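Local coordinates for protein spondin-1 (Homo sapiens, PDB 2ZOU) that is a secreted glycoprotein of the extracellular matrix, also called F-spondin, probably acting in cell adhesion and represented here by its reeler domain, at residues Val43-Ala48 / Arg54-Ile59; Asp72-Phe77 / Ala115-Val120; Gln86-Ser89 / Val95-Ser98; Lys123-Ile126 / Arg130-Tyr133. All coordinates share one frame; numbering follows the deposited sequence.

Overall arrangement
The four contacts lie within one reeler domain, a beta-sandwich of two antiparallel sheets. Interaction 1, first along the chain, joins the layers, bringing strand 40-47 of one sheet against strand 55-62 of the other. Interactions 3 and 4 are hairpins of that second sheet, at its two outer edges: strands 95-97 and 120-127 flank 55-62 on either side, and the centres of these contacts lie about 11 and 8 Å from that of interaction 1. Interaction 2 joins loops at one end of the sandwich, its centre about 20 Å from theirs. Its segments precede and follow interaction 3, and interaction 4 comes last. Phe77 packs on Leu58, Phe87 and Val95, linking interactions 1, 2 and 3 by direct contact.

Interaction 1. Residues Val43-Ala48 / Arg54-Ile59. With EDO (1,2-ethanediol), chain D.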
loop_
_atom_site.group_PDB
_atom_site.type_symbol
_atom_site.label_atom_id
_atom_site.label_comp_id
_atom_site.label_asym_id
_atom_site.label_seq_id
_atom_site.Cartn_x
_atom_site.Cartn_y
_atom_site.Cartn_z
ATOM N N VAL A 43 6.029 2.853 -5.079
ATOM C CA VAL A 43 5.088 3.246 -4.040
ATOM C C VAL A 43 5.877 3.524 -2.759
ATOM O O VAL A 43 6.728 2.728 -2.364
ATOM C CB VAL A 43 4.017 2.158 -3.789
ATOM C CG1 VAL A 43 3.027 2.601 -2.699
ATOM C CG2 VAL A 43 3.271 1.856 -5.084
ATOM N N THR A 44 5.587 4.648 -2.109
ATOM C CA THR A 44 6.294 5.013 -0.890
ATOM C C THR A 44 5.314 5.264 0.239
ATOM O O THR A 44 4.206 5.795 0.032
ATOM C CB THR A 44 7.157 6.263 -1.104
ATOM O OG1 THR A 44 6.314 7.370 -1.389
ATOM C CG2 THR A 44 8.130 6.063 -2.256
ATOM N N LEU A 45 5.724 4.883 1.441
ATOM C CA LEU A 45 4.977 5.188 2.661
ATOM C C LEU A 45 5.919 5.964 3.560
ATOM O O LEU A 45 6.983 5.476 3.897
ATOM C CB LEU A 45 4.567 3.882 3.343
ATOM C CG LEU A 45 3.685 3.923 4.569
ATOM C CD1 LEU A 45 2.439 4.713 4.337
ATOM C CD2 LEU A 45 3.347 2.497 4.916
ATOM N N SER A 46 5.529 7.181 3.921
ATOM C CA SER A 46 6.429 8.059 4.684
ATOM C C SER A 46 5.721 8.743 5.843
ATOM O O SER A 46 4.506 8.985 5.790
ATOM C CB SER A 46 6.930 9.194 3.771
ATOM O OG SER A 46 7.317 8.769 2.476
ATOM N N ALA A 47 6.498 9.052 6.879
ATOM C CA ALA A 47 6.006 9.753 8.056
ATOM C C ALA A 47 6.569 11.156 8.066
ATOM O O ALA A 47 7.776 11.310 7.943
ATOM C CB ALA A 47 6.469 9.020 9.316
ATOM N N ALA A 48 5.721 12.157 8.268
ATOM C CA ALA A 48 6.198 13.529 8.415
ATOM C C ALA A 48 6.894 13.684 9.771
ATOM O O ALA A 48 6.418 13.154 10.776
ATOM C CB ALA A 48 5.034 14.508 8.297
ATOM N N ARG A 54 6.506 1.698 13.331
ATOM C CA ARG A 54 7.237 0.485 13.697
ATOM C C ARG A 54 6.734 -0.705 12.890
ATOM O O ARG A 54 7.379 -1.752 12.843
ATOM C CB ARG A 54 7.113 0.231 15.198
ATOM C CG ARG A 54 7.918 1.210 16.033
ATOM C CD ARG A 54 7.857 0.895 17.529
ATOM N NE ARG A 54 6.494 0.985 18.057
ATOM C CZ ARG A 54 5.759 -0.053 18.448
ATOM N NH1 ARG A 54 6.246 -1.297 18.415
ATOM N NH2 ARG A 54 4.530 0.153 18.894
ATOM N N GLY A 55 5.583 -0.542 12.256
ATOM C CA GLY A 55 4.988 -1.574 11.422
ATOM C C GLY A 55 3.999 -0.982 10.438
ATOM O O GLY A 55 3.476 0.123 10.629
ATOM N N PHE A 56 3.740 -1.710 9.364
ATOM C CA PHE A 56 2.806 -1.257 8.333
ATOM C C PHE A 56 2.263 -2.445 7.562
ATOM O O PHE A 56 2.861 -3.536 7.570
ATOM C CB PHE A 56 3.465 -0.256 7.367
ATOM C CG PHE A 56 4.365 -0.910 6.357
ATOM C CD1 PHE A 56 3.884 -1.291 5.108
ATOM C CD2 PHE A 56 5.685 -1.212 6.683
ATOM C CE1 PHE A 56 4.718 -1.933 4.199
ATOM C CE2 PHE A 56 6.528 -1.843 5.788
ATOM C CZ PHE A 56 6.053 -2.213 4.542
ATOM N N THR A 57 1.135 -2.218 6.899
ATOM C CA THR A 57 0.590 -3.165 5.940
ATOM C C THR A 57 0.166 -2.387 4.715
ATOM O O THR A 57 -0.477 -1.351 4.831
ATOM C CB THR A 57 -0.634 -3.899 6.493
ATOM O OG1 THR A 57 -0.303 -4.506 7.746
ATOM C CG2 THR A 57 -1.073 -4.988 5.516
ATOM N N LEU A 58 0.504 -2.910 3.547
ATOM C CA LEU A 58 0.228 -2.252 2.292
ATOM C C LEU A 58 -0.413 -3.233 1.309
ATOM O O LEU A 58 0.129 -4.322 1.089
ATOM C CB LEU A 58 1.536 -1.685 1.721
ATOM C CG LEU A 58 1.522 -1.210 0.274
ATOM C CD1 LEU A 58 0.580 -0.047 0.105
ATOM C CD2 LEU A 58 2.915 -0.847 -0.199
ATOM N N ILE A 59 -1.555 -2.837 0.727
ATOM C CA ILE A 59 -2.276 -3.675 -0.258
ATOM C C ILE A 59 -2.719 -2.859 -1.465
ATOM O O ILE A 59 -2.696 -1.629 -1.436
ATOM C CB ILE A 59 -3.489 -4.412 0.387
ATOM C CG1 ILE A 59 -4.479 -3.399 0.970
ATOM C CG2 ILE A 59 -2.989 -5.412 1.428
ATOM C CD1 ILE A 59 -5.726 -4.039 1.577
HETATM C C1 EDO D . -1.096 -2.166 11.744
HETATM O O1 EDO D . -2.277 -2.407 10.971
HETATM C C2 EDO D . 0.096 -2.011 10.810
HETATM O O2 EDO D . 0.237 -3.185 9.993
#
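Leu45 holds CG anti to its backbone N (chi1 -175°), whereas Phe56, in one of its two conformers, places CG between the backbone N and the carbonyl carbon (chi1 77°). These settings bring the CD2 methyl of the leucine against the root of the aromatic side chain. Leu45 CD2 lies 3.7 Å from Phe56 CB and 3.8 Å from Phe56 CD1, so it touches the beta carbon and the attached end of the ring and meets the ring itself obliquely. The two side chains run antiparallel alongside one another. Further along the strands the fit is looser, with Val43 CG1 4.3 Å from Leu58 CD2.

No hydrogen bond joins the two segments, and the nearest CA atoms, those of Leu45 and Leu58, are 8.8 Å apart. This is the spacing of facing layers in a beta-sandwich: residues 43-47 belong to the four-stranded sheet and residues 55-59 to the five-stranded one, and their apolar side chains meet in the reeler-domain core. Leu26, Ile106 and Val108 from the first sheet and Ile126 from the second close in around them. The backbone of Phe56 is held within its own sheet layer, its N bonded to Glu97 OE1 and its O to Thr96 OG1, and a classic beta bulge at Arg54 and Gly55 precedes it. Thr57 points away from the interface. Its OG1 is hydrogen-bonded to O2 of an ethanediol 2.7 Å away, a molecule probably from the crystallisation liquor that also bonds Ser125 OG.

Interaction 2. Residues Asp72-Phe77 / Ala115-Val120; sequences DHAGTF and AGTGCV. With EDO (1,2-ethanediol), chain C.
Ala74 makes a small, buried apolar contact with Thr117 and Val120, where the loop leading into strand 76-79 meets the loop before strand 120-127, at one end of the reeler beta-sandwich. The work is done by three side chains. The single methyl of Ala74 is approached by two branches: Val120 CG2 stands 3.7 Å from Ala74 CB, and Thr117 CG2 stands 4.1 Å from the same carbon. In Thr117, OG1 sits beside the backbone N (chi1 -62°) and is bonded to Pro114 O, which leaves CG2 anti to N and turned to Ala74. Trp110 packs on Val120 and gives its NE1 to Ala74 O, and the neighbouring Cys119 ties this loop to Cys145 by a disulfide.

Asp72 lies at the start of its segment and binds elsewhere. Its OD1 forms a salt bridge with Arg65 NH1, and its OD2 accepts from Lys69 N. An alanine at this position would remove the carboxylate, and would probably leave Arg65 without this charge partner and the Lys69 amide without its acceptor. An ethanediol, probably from the crystallisation liquor, reaches the same group, its O2 lying 2.7 Å from Asp72 OD2.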
loop_
_atom_site.group_PDB
_atom_site.type_symbol
_atom_site.label_atom_id
_atom_site.label_comp_id
_atom_site.label_asym_id
_atom_site.label_seq_id
_atom_site.Cartn_x
_atom_site.Cartn_y
_atom_site.Cartn_z
ATOM N N ASP A 72 -9.528 -10.040 -5.510
ATOM C CA ASP A 72 -9.684 -8.627 -5.139
ATOM C C ASP A 72 -8.381 -7.850 -5.250
ATOM O O ASP A 72 -8.395 -6.634 -5.399
ATOM C CB ASP A 72 -10.125 -8.481 -3.685
ATOM C CG ASP A 72 -11.500 -9.052 -3.408
ATOM O OD1 ASP A 72 -12.264 -9.348 -4.356
ATOM O OD2 ASP A 72 -11.814 -9.210 -2.208
ATOM N N HIS A 73 -7.261 -8.552 -5.130
ATOM C CA HIS A 73 -5.952 -7.917 -5.108
ATOM C C HIS A 73 -5.417 -7.712 -6.514
ATOM O O HIS A 73 -5.404 -8.632 -7.324
ATOM C CB HIS A 73 -5.019 -8.752 -4.239
ATOM C CG HIS A 73 -5.362 -8.682 -2.786
ATOM N ND1 HIS A 73 -6.362 -9.435 -2.203
ATOM C CD2 HIS A 73 -4.847 -7.909 -1.803
ATOM C CE1 HIS A 73 -6.439 -9.127 -0.917
ATOM N NE2 HIS A 73 -5.530 -8.206 -0.652
ATOM N N ALA A 74 -5.009 -6.481 -6.803
ATOM C CA ALA A 74 -4.666 -6.068 -8.158
ATOM C C ALA A 74 -3.170 -5.785 -8.289
ATOM O O ALA A 74 -2.554 -5.215 -7.377
ATOM C CB ALA A 74 -5.450 -4.821 -8.512
ATOM N N GLY A 75 -2.596 -6.197 -9.413
ATOM C CA GLY A 75 -1.186 -5.938 -9.700
ATOM C C GLY A 75 -0.276 -6.842 -8.899
ATOM O O GLY A 75 -0.743 -7.772 -8.229
ATOM N N THR A 76 1.019 -6.541 -8.957
ATOM C CA THR A 76 2.058 -7.347 -8.340
ATOM C C THR A 76 3.034 -6.415 -7.625
ATOM O O THR A 76 3.642 -5.538 -8.240
ATOM C CB THR A 76 2.837 -8.142 -9.425
ATOM O OG1 THR A 76 1.973 -9.128 -9.970
ATOM C CG2 THR A 76 4.097 -8.834 -8.859
ATOM N N PHE A 77 3.175 -6.589 -6.321
ATOM C CA PHE A 77 4.243 -5.916 -5.611
ATOM C C PHE A 77 5.578 -6.618 -5.816
ATOM O O PHE A 77 5.642 -7.843 -5.952
ATOM C CB PHE A 77 3.946 -5.820 -4.126
ATOM C CG PHE A 77 2.828 -4.891 -3.793
ATOM C CD1 PHE A 77 3.005 -3.503 -3.825
ATOM C CD2 PHE A 77 1.593 -5.400 -3.406
ATOM C CE1 PHE A 77 1.956 -2.631 -3.486
ATOM C CE2 PHE A 77 0.542 -4.540 -3.071
ATOM C CZ PHE A 77 0.715 -3.166 -3.106
ATOM N N ALA A 115 -5.057 -4.309 -18.779
ATOM C CA ALA A 115 -6.162 -3.446 -19.155
ATOM C C ALA A 115 -7.462 -4.169 -18.823
ATOM O O ALA A 115 -7.564 -5.389 -19.013
ATOM C CB ALA A 115 -6.105 -3.133 -20.640
ATOM N N GLY A 116 -8.449 -3.420 -18.335
ATOM C CA GLY A 116 -9.737 -3.993 -17.952
ATOM C C GLY A 116 -9.849 -4.301 -16.470
ATOM O O GLY A 116 -10.921 -4.614 -15.972
ATOM N N THR A 117 -8.739 -4.193 -15.741
ATOM C CA THR A 117 -8.771 -4.443 -14.299
ATOM C C THR A 117 -9.587 -3.382 -13.557
ATOM O O THR A 117 -10.141 -3.648 -12.493
ATOM C CB THR A 117 -7.337 -4.562 -13.714
ATOM O OG1 THR A 117 -6.679 -5.680 -14.330
ATOM C CG2 THR A 117 -7.361 -4.763 -12.191
ATOM N N GLY A 118 -9.651 -2.186 -14.134
ATOM C CA GLY A 118 -10.390 -1.078 -13.552
ATOM C C GLY A 118 -9.607 -0.319 -12.490
ATOM O O GLY A 118 -8.390 -0.477 -12.322
ATOM N N CYS A 119 -10.327 0.521 -11.766
ATOM C CA CYS A 119 -9.709 1.369 -10.754
ATOM C C CYS A 119 -9.122 0.533 -9.639
ATOM O O CYS A 119 -9.751 -0.408 -9.165
ATOM C CB CYS A 119 -10.721 2.361 -10.183
ATOM S SG CYS A 119 -11.263 3.599 -11.380
ATOM N N VAL A 120 -7.915 0.906 -9.220
ATOM C CA VAL A 120 -7.207 0.218 -8.151
ATOM C C VAL A 120 -7.003 1.188 -6.969
ATOM O O VAL A 120 -6.722 2.371 -7.163
ATOM C CB VAL A 120 -5.841 -0.297 -8.642
ATOM C CG1 VAL A 120 -4.994 -0.806 -7.482
ATOM C CG2 VAL A 120 -6.038 -1.375 -9.698
HETATM C C1 EDO C . -15.180 -8.017 -1.276
HETATM O O1 EDO C . -15.995 -6.996 -1.850
HETATM C C2 EDO C . -14.815 -9.026 -2.342
HETATM O O2 EDO C . -14.238 -10.179 -1.739
#

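Interaction 3. Residues Gln86-Ser89 / Val95-Ser98; sequences QFMS and VTES
Gln86 and Thr96 flank each other with their side chains on the same face of a beta hairpin, formed by strands 85-88 and 95-97 at the edge of the five-stranded sheet. Gln86 CG lies between the backbone N and the carbonyl carbon (chi1 67°), with the chain extended beyond it, and the aliphatic part covers the methyl of Thr96 in one of that residue's two conformers, Gln86 CG being 4.0 Å from Thr96 CG2. Met88, two residues after Gln86, runs across Thr96 at about a right angle, its CG 3.8 Å from Thr96 CG2. The methyl is thus packed by two side chains, while Thr96 OG1 is bonded to Phe56 O. A smaller alanine in place of Gln86 would probably leave the Thr96 methyl without one of these covers and Phe87 O without its weak bond from the amide NE2.

Phe87 and Val95 behave differently. Their side chains diverge at the base and then pass at a slant, so that Phe87 CE1 comes within 4.0 Å of Val95 CG2. Both pack on Phe77, tying the hairpin to strand 76-79 of the other sheet.

Beneath the side chains, Gln86 and Thr96 form an antiparallel hydrogen-bonded pair. Gln86 N donates to Thr96 O over 2.9 Å, and Thr96 N returns a bond of 2.8 Å to Gln86 O, entering nearly along the C=O axis (176°). The same oxygen also receives a CA-H...O contact, with Val95 CA 3.6 Å from Gln86 O.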
loop_
_atom_site.group_PDB
_atom_site.type_symbol
_atom_site.label_atom_id
_atom_site.label_comp_id
_atom_site.label_asym_id
_atom_site.label_seq_id
_atom_site.Cartn_x
_atom_site.Cartn_y
_atom_site.Cartn_z
ATOM N N GLN A 86 8.703 -7.255 3.610
ATOM C CA GLN A 86 8.465 -8.635 3.161
ATOM C C GLN A 86 6.987 -8.829 2.904
ATOM O O GLN A 86 6.177 -7.981 3.277
ATOM C CB GLN A 86 8.931 -9.639 4.222
ATOM C CG GLN A 86 8.103 -9.600 5.507
ATOM C CD GLN A 86 8.515 -10.684 6.482
ATOM O OE1 GLN A 86 9.672 -10.761 6.884
ATOM N NE2 GLN A 86 7.573 -11.544 6.848
ATOM N N PHE A 87 6.621 -9.934 2.267
ATOM C CA PHE A 87 5.213 -10.295 2.164
ATOM C C PHE A 87 4.716 -10.938 3.451
ATOM O O PHE A 87 5.452 -11.681 4.101
ATOM C CB PHE A 87 4.967 -11.191 0.949
ATOM C CG PHE A 87 5.159 -10.477 -0.350
ATOM C CD1 PHE A 87 4.164 -9.628 -0.828
ATOM C CD2 PHE A 87 6.340 -10.614 -1.070
ATOM C CE1 PHE A 87 4.331 -8.933 -2.011
ATOM C CE2 PHE A 87 6.523 -9.909 -2.272
ATOM C CZ PHE A 87 5.515 -9.065 -2.732
ATOM N N MET A 88 3.465 -10.639 3.801
ATOM C CA MET A 88 2.796 -11.196 4.983
ATOM C C MET A 88 2.727 -12.724 4.912
ATOM O O MET A 88 2.290 -13.260 3.902
ATOM C CB MET A 88 1.360 -10.677 5.058
ATOM C CG MET A 88 1.140 -9.359 5.725
ATOM S SD MET A 88 -0.466 -9.383 6.566
ATOM C CE MET A 88 0.044 -10.140 8.093
ATOM N N SER A 89 3.123 -13.400 5.990
ATOM C CA SER A 89 3.093 -14.871 6.069
ATOM C C SER A 89 1.697 -15.444 5.802
ATOM O O SER A 89 1.556 -16.469 5.129
ATOM C CB SER A 89 3.600 -15.355 7.439
ATOM O OG SER A 89 4.950 -14.966 7.654
ATOM N N VAL A 95 2.135 -6.385 1.607
ATOM C CA VAL A 95 3.495 -6.017 2.010
ATOM C C VAL A 95 3.481 -5.554 3.465
ATOM O O VAL A 95 2.579 -4.829 3.886
ATOM C CB VAL A 95 4.090 -4.892 1.086
ATOM C CG1 VAL A 95 5.538 -4.642 1.431
ATOM C CG2 VAL A 95 3.987 -5.301 -0.389
ATOM N N THR A 96 4.479 -5.957 4.236
ATOM C CA THR A 96 4.566 -5.593 5.647
ATOM C C THR A 96 6.048 -5.399 6.041
ATOM O O THR A 96 6.936 -5.603 5.206
ATOM C CB THR A 96 3.837 -6.633 6.538
ATOM O OG1 THR A 96 3.650 -6.114 7.856
ATOM C CG2 THR A 96 4.609 -7.957 6.595
ATOM N N GLU A 97 6.312 -4.971 7.275
ATOM C CA GLU A 97 7.683 -4.774 7.750
ATOM C C GLU A 97 8.405 -6.104 7.979
ATOM O O GLU A 97 7.779 -7.110 8.326
ATOM C CB GLU A 97 7.721 -3.866 9.001
ATOM C CG GLU A 97 7.362 -4.499 10.365
ATOM C CD GLU A 97 5.897 -4.899 10.545
ATOM O OE1 GLU A 97 5.005 -4.399 9.829
ATOM O OE2 GLU A 97 5.627 -5.744 11.438
ATOM N N SER A 98 9.721 -6.089 7.765
ATOM C CA SER A 98 10.591 -7.259 7.993
ATOM C C SER A 98 10.934 -7.461 9.471
ATOM O O SER A 98 11.118 -8.596 9.923
ATOM C CB SER A 98 11.902 -7.101 7.218
ATOM O OG SER A 98 11.709 -7.241 5.825
#

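Interaction 4. Residues Lys123-Ile126 / Arg130-Tyr133; sequences KASI and RIIY. With EDO (1,2-ethanediol), chain D; EDO (1,2-ethanediol), chain F.
Ile126 and Ile132 form an antiparallel hydrogen-bonded pair in the beta hairpin of strands 120-127 and 131-144, which closes one edge of the five-stranded sheet. One bond, Ile132 N to Ile126 O, is 2.9 Å long and fairly straight (166°). The other, Ile126 N to Ile132 O, spans 3.1 Å at a more bent 145°, although it lies in the carbonyl plane. A CA-H...O contact from Ile131 CA adds to the hold on Ile126 O.

Ile132 O has a second donor. In one of its two conformers, Ser125 sets OG anti to its backbone N (chi1 172°), which brings the hydroxyl across to the opposing strand: Ser125 OG donates to Ile132 O over 2.7 Å, from a position tilted out of the carbonyl plane. Two bonds therefore grip this oxygen, while Ser125 OG itself accepts from O1 of an ethanediol, probably from the crystallisation liquor.

In one of two conformers of Ile132, the paired isoleucines run alongside each other, with Ile126 CD1 4.0 Å from Ile132 CG1. Ile126 also packs on Leu45 of the other sheet, linking this edge to the core. In one conformer of Ile131, its CG2 sits over the centre of the Tyr133 ring, 3.8 Å above its plane.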
loop_
_atom_site.group_PDB
_atom_site.type_symbol
_atom_site.label_atom_id
_atom_site.label_comp_id
_atom_site.label_asym_id
_atom_site.label_seq_id
_atom_site.Cartn_x
_atom_site.Cartn_y
_atom_site.Cartn_z
ATOM N N LYS A 123 -3.624 1.047 -0.552
ATOM C CA LYS A 123 -4.028 1.372 0.822
ATOM C C LYS A 123 -3.029 0.862 1.843
ATOM O O LYS A 123 -2.525 -0.249 1.732
ATOM C CB LYS A 123 -5.377 0.720 1.147
ATOM C CG LYS A 123 -6.610 1.475 0.731
ATOM C CD LYS A 123 -7.808 0.545 0.668
ATOM C CE LYS A 123 -8.321 0.169 2.029
ATOM N NZ LYS A 123 -9.672 -0.464 1.894
ATOM N N ALA A 124 -2.771 1.664 2.871
ATOM C CA ALA A 124 -1.871 1.264 3.929
ATOM C C ALA A 124 -2.457 1.502 5.304
ATOM O O ALA A 124 -3.312 2.362 5.497
ATOM C CB ALA A 124 -0.554 1.990 3.795
ATOM N N SER A 125 -1.978 0.707 6.248
ATOM C CA SER A 125 -2.243 0.854 7.667
ATOM C C SER A 125 -0.896 0.900 8.359
ATOM O O SER A 125 0.045 0.238 7.901
ATOM C CB SER A 125 -3.058 -0.343 8.152
ATOM O OG SER A 125 -3.183 -0.333 9.555
ATOM N N ILE A 126 -0.774 1.661 9.447
ATOM C CA ILE A 126 0.493 1.702 10.190
ATOM C C ILE A 126 0.303 1.568 11.704
ATOM O O ILE A 126 -0.805 1.766 12.221
ATOM C CB ILE A 126 1.381 2.973 9.890
ATOM C CG1 ILE A 126 0.774 4.245 10.502
ATOM C CG2 ILE A 126 1.728 3.106 8.378
ATOM C CD1 ILE A 126 1.221 4.558 11.919
ATOM N N ARG A 130 -0.136 4.030 18.282
ATOM C CA ARG A 130 -1.545 3.723 18.069
ATOM C C ARG A 130 -1.618 3.157 16.656
ATOM O O ARG A 130 -0.661 3.308 15.894
ATOM C CB ARG A 130 -2.444 4.964 18.210
ATOM C CG ARG A 130 -2.294 5.977 17.092
ATOM C CD ARG A 130 -3.219 7.145 17.290
ATOM N NE ARG A 130 -2.950 8.180 16.300
ATOM C CZ ARG A 130 -3.508 9.382 16.302
ATOM N NH1 ARG A 130 -4.382 9.715 17.239
ATOM N NH2 ARG A 130 -3.186 10.252 15.355
ATOM N N ILE A 131 -2.737 2.519 16.318
ATOM C CA ILE A 131 -2.958 2.005 14.964
ATOM C C ILE A 131 -3.727 3.009 14.111
ATOM O O ILE A 131 -4.747 3.574 14.535
ATOM C CB ILE A 131 -3.750 0.666 14.955
ATOM C CG1 ILE A 131 -3.139 -0.386 15.896
ATOM C CG2 ILE A 131 -3.956 0.157 13.508
ATOM C CD1 ILE A 131 -1.837 -0.985 15.439
ATOM N N ILE A 132 -3.242 3.207 12.892
ATOM C CA ILE A 132 -4.004 3.917 11.887
ATOM C C ILE A 132 -4.507 2.850 10.939
ATOM O O ILE A 132 -3.714 2.194 10.260
ATOM C CB ILE A 132 -3.153 4.981 11.151
ATOM C CG1 ILE A 132 -2.534 5.987 12.129
ATOM C CG2 ILE A 132 -3.974 5.685 10.065
ATOM C CD1 ILE A 132 -3.537 6.789 12.947
ATOM N N TYR A 133 -5.821 2.649 10.966
ATOM C CA TYR A 133 -6.495 1.596 10.219
ATOM C C TYR A 133 -6.624 1.953 8.745
ATOM O O TYR A 133 -6.475 3.111 8.374
ATOM C CB TYR A 133 -7.878 1.351 10.832
ATOM C CG TYR A 133 -7.808 0.776 12.226
ATOM C CD1 TYR A 133 -7.760 -0.599 12.415
ATOM C CD2 TYR A 133 -7.771 1.601 13.348
ATOM C CE1 TYR A 133 -7.703 -1.146 13.698
ATOM C CE2 TYR A 133 -7.699 1.068 14.628
ATOM C CZ TYR A 133 -7.662 -0.308 14.790
ATOM O OH TYR A 133 -7.594 -0.869 16.044
HETATM C C1 EDO D . -1.096 -2.166 11.744
HETATM O O1 EDO D . -2.277 -2.407 10.971
HETATM C C2 EDO D . 0.096 -2.011 10.810
HETATM O O2 EDO D . 0.237 -3.185 9.993
HETATM C C1 EDO F . -5.570 5.432 6.475
HETATM O O1 EDO F . -4.950 4.189 6.807
HETATM C C2 EDO F . -5.995 6.190 7.722
HETATM O O2 EDO F . -5.884 7.596 7.496
#